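Local structure of CDA peptide synthetase I (Streptomyces coelicolor, 5DU9) at residues L12-H17 against R344-D349. The protein is the condensation domain of a peptide synthetase, modelled with (2S)-2-amino-N-butyl-propanamide bound. The protein carries 1 engineered substitution. Sequence-based numbering, arbitrary orientation.
Sequences LTSAQH and RFRGED
Ser14 and Arg346 bring the two backbones nearest, with Ser14 CA and Arg346 CA 7.6 Å apart, and no direct hydrogen bond crosses between the segments. Each residue stands at the start of a helix, Ser14 in the first turn of 14-24 and Arg346 at the N-cap of 347-354. The Arg346 chain carries most of the contact. It bends at chi2 (-62°) and chi3 (-55°), which lays its guanidinium beside the first turn of helix 14-24. Ser14 CB packs on Arg346 CD at 3.5 Å. Ala15 N lies over one guanidinium face, toward its rim, and Ala15 CB is 3.5 Å from Arg346 NH2. The carboxylate of Glu348 meets the same group at its edge. Arg346 NE gives Glu348 OE2 a salt-bridge hydrogen bond of 2.7 Å, on the syn side but 28° out of the carboxylate plane. Two weak bonds from Arg346 NH2 go to the two carboxylate oxygens. Val309 O accepts from Arg346 NH1 and Ser310 O from NH2, which gives all three guanidinium nitrogens a partner. One water links the segments, donating to Ser14 O at 2.8 Å and to Glu348 OE2 at 2.7 Å. At the start of helix 14-24, Thr13 and Gln16 form a capping box: Gln16 N bonds to Thr13 OG1, and Thr13 N to Gln16 OE1. Thr13 OG1 also bonds to Met308 O. Glu348 belongs to the (2S)-2-amino-N-butyl-propanamide pocket of the condensation domain; Ala15 also touches this ligand, and Arg346 helps position the Glu348 carboxylate there.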
loop_
_atom_site.group_PDB
_atom_site.type_symbol
_atom_site.label_atom_id
_atom_site.label_comp_id
_atom_site.label_asym_id
_atom_site.label_seq_id
_atom_site.Cartn_x
_atom_site.Cartn_y
_atom_site.Cartn_z
ATOM N N LEU A 12 -3.142 16.020 -12.652
ATOM C CA LEU A 12 -3.076 15.009 -11.604
ATOM C C LEU A 12 -3.838 13.762 -12.016
ATOM O O LEU A 12 -4.822 13.843 -12.752
ATOM C CB LEU A 12 -3.659 15.536 -10.292
ATOM C CG LEU A 12 -2.759 16.355 -9.373
ATOM C CD1 LEU A 12 -2.321 17.644 -10.056
ATOM C CD2 LEU A 12 -3.490 16.653 -8.073
ATOM N N THR A 13 -3.387 12.611 -11.531
ATOM C CA THR A 13 -4.167 11.390 -11.657
ATOM C C THR A 13 -5.380 11.502 -10.748
ATOM O O THR A 13 -5.430 12.372 -9.882
ATOM C CB THR A 13 -3.374 10.149 -11.257
ATOM O OG1 THR A 13 -3.094 10.216 -9.855
ATOM C CG2 THR A 13 -2.066 10.059 -12.042
ATOM N N SER A 14 -6.346 10.610 -10.927
ATOM C CA SER A 14 -7.521 10.595 -10.063
ATOM C C SER A 14 -7.121 10.399 -8.604
ATOM O O SER A 14 -7.631 11.078 -7.712
ATOM C CB SER A 14 -8.488 9.491 -10.490
ATOM O OG SER A 14 -9.110 9.820 -11.719
ATOM N N ALA A 15 -6.213 9.461 -8.368
ATOM C CA ALA A 15 -5.747 9.179 -7.017
ATOM C C ALA A 15 -5.056 10.398 -6.413
ATOM O O ALA A 15 -5.207 10.688 -5.235
ATOM C CB ALA A 15 -4.810 7.989 -7.016
ATOM N N GLN A 16 -4.299 11.119 -7.228
ATOM C CA GLN A 16 -3.622 12.311 -6.740
ATOM C C GLN A 16 -4.627 13.416 -6.410
ATOM O O GLN A 16 -4.475 14.114 -5.404
ATOM C CB GLN A 16 -2.600 12.798 -7.764
ATOM C CG GLN A 16 -1.372 11.916 -7.823
ATOM C CD GLN A 16 -0.372 12.360 -8.870
ATOM O OE1 GLN A 16 -0.734 12.664 -10.003
ATOM N NE2 GLN A 16 0.896 12.395 -8.496
ATOM N N HIS A 17 -5.652 13.569 -7.246
ATOM C CA HIS A 17 -6.738 14.510 -6.965
ATOM C C HIS A 17 -7.397 14.179 -5.625
ATOM O O HIS A 17 -7.734 15.070 -4.848
ATOM C CB HIS A 17 -7.791 14.487 -8.075
ATOM C CG HIS A 17 -7.477 15.380 -9.237
ATOM N ND1 HIS A 17 -7.507 16.754 -9.148
ATOM C CD2 HIS A 17 -7.149 15.093 -10.520
ATOM C CE1 HIS A 17 -7.200 17.278 -10.322
ATOM N NE2 HIS A 17 -6.979 16.291 -11.173
ATOM N N ARG A 344 -11.943 0.449 -13.033
ATOM C CA ARG A 344 -11.481 1.800 -13.352
ATOM C C ARG A 344 -12.337 2.867 -12.679
ATOM O O ARG A 344 -11.939 4.023 -12.596
ATOM C CB ARG A 344 -11.456 2.028 -14.864
ATOM C CG ARG A 344 -10.451 1.146 -15.581
ATOM C CD ARG A 344 -10.107 1.658 -16.972
ATOM N NE ARG A 344 -9.127 2.743 -16.921
ATOM C CZ ARG A 344 -8.357 3.115 -17.942
ATOM N NH1 ARG A 344 -8.444 2.490 -19.108
ATOM N NH2 ARG A 344 -7.490 4.112 -17.796
ATOM N N PHE A 345 -13.509 2.485 -12.186
ATOM C CA PHE A 345 -14.350 3.449 -11.493
ATOM C C PHE A 345 -13.730 3.746 -10.137
ATOM O O PHE A 345 -13.359 2.835 -9.410
ATOM C CB PHE A 345 -15.776 2.935 -11.331
ATOM C CG PHE A 345 -16.772 4.021 -11.054
ATOM C CD1 PHE A 345 -17.222 4.839 -12.077
ATOM C CD2 PHE A 345 -17.248 4.230 -9.775
ATOM C CE1 PHE A 345 -18.131 5.845 -11.827
ATOM C CE2 PHE A 345 -18.161 5.237 -9.519
ATOM C CZ PHE A 345 -18.601 6.043 -10.546
ATOM N N ARG A 346 -13.621 5.030 -9.810
ATOM C CA ARG A 346 -12.915 5.460 -8.610
ATOM C C ARG A 346 -13.730 5.226 -7.349
ATOM O O ARG A 346 -14.905 5.560 -7.291
ATOM C CB ARG A 346 -12.552 6.942 -8.719
ATOM C CG ARG A 346 -11.596 7.273 -9.858
ATOM C CD ARG A 346 -10.253 6.581 -9.692
ATOM N NE ARG A 346 -9.650 6.883 -8.398
ATOM C CZ ARG A 346 -8.511 6.361 -7.952
ATOM N NH1 ARG A 346 -7.821 5.500 -8.694
ATOM N NH2 ARG A 346 -8.066 6.703 -6.749
ATOM N N GLY A 347 -13.089 4.655 -6.334
ATOM C CA GLY A 347 -13.759 4.386 -5.077
ATOM C C GLY A 347 -14.302 5.650 -4.448
ATOM O O GLY A 347 -15.399 5.666 -3.884
ATOM N N GLU A 348 -13.536 6.728 -4.554
ATOM C CA GLU A 348 -13.944 7.990 -3.953
ATOM C C GLU A 348 -15.111 8.608 -4.724
ATOM O O GLU A 348 -15.897 9.371 -4.165
ATOM C CB GLU A 348 -12.761 8.966 -3.874
ATOM C CG GLU A 348 -12.182 9.419 -5.212
ATOM C CD GLU A 348 -11.125 8.487 -5.776
ATOM O OE1 GLU A 348 -10.946 7.364 -5.259
ATOM O OE2 GLU A 348 -10.464 8.895 -6.757
ATOM N N ASP A 349 -15.235 8.272 -6.002
ATOM C CA ASP A 349 -16.386 8.722 -6.780
ATOM C C ASP A 349 -17.650 7.979 -6.353
ATOM O O ASP A 349 -18.722 8.579 -6.232
ATOM C CB ASP A 349 -16.147 8.530 -8.279
ATOM C CG ASP A 349 -15.157 9.529 -8.846
ATOM O OD1 ASP A 349 -14.773 10.475 -8.126
ATOM O OD2 ASP A 349 -14.771 9.373 -10.022
HETATM O O HOH W 1 -10.412 11.422 -7.671
#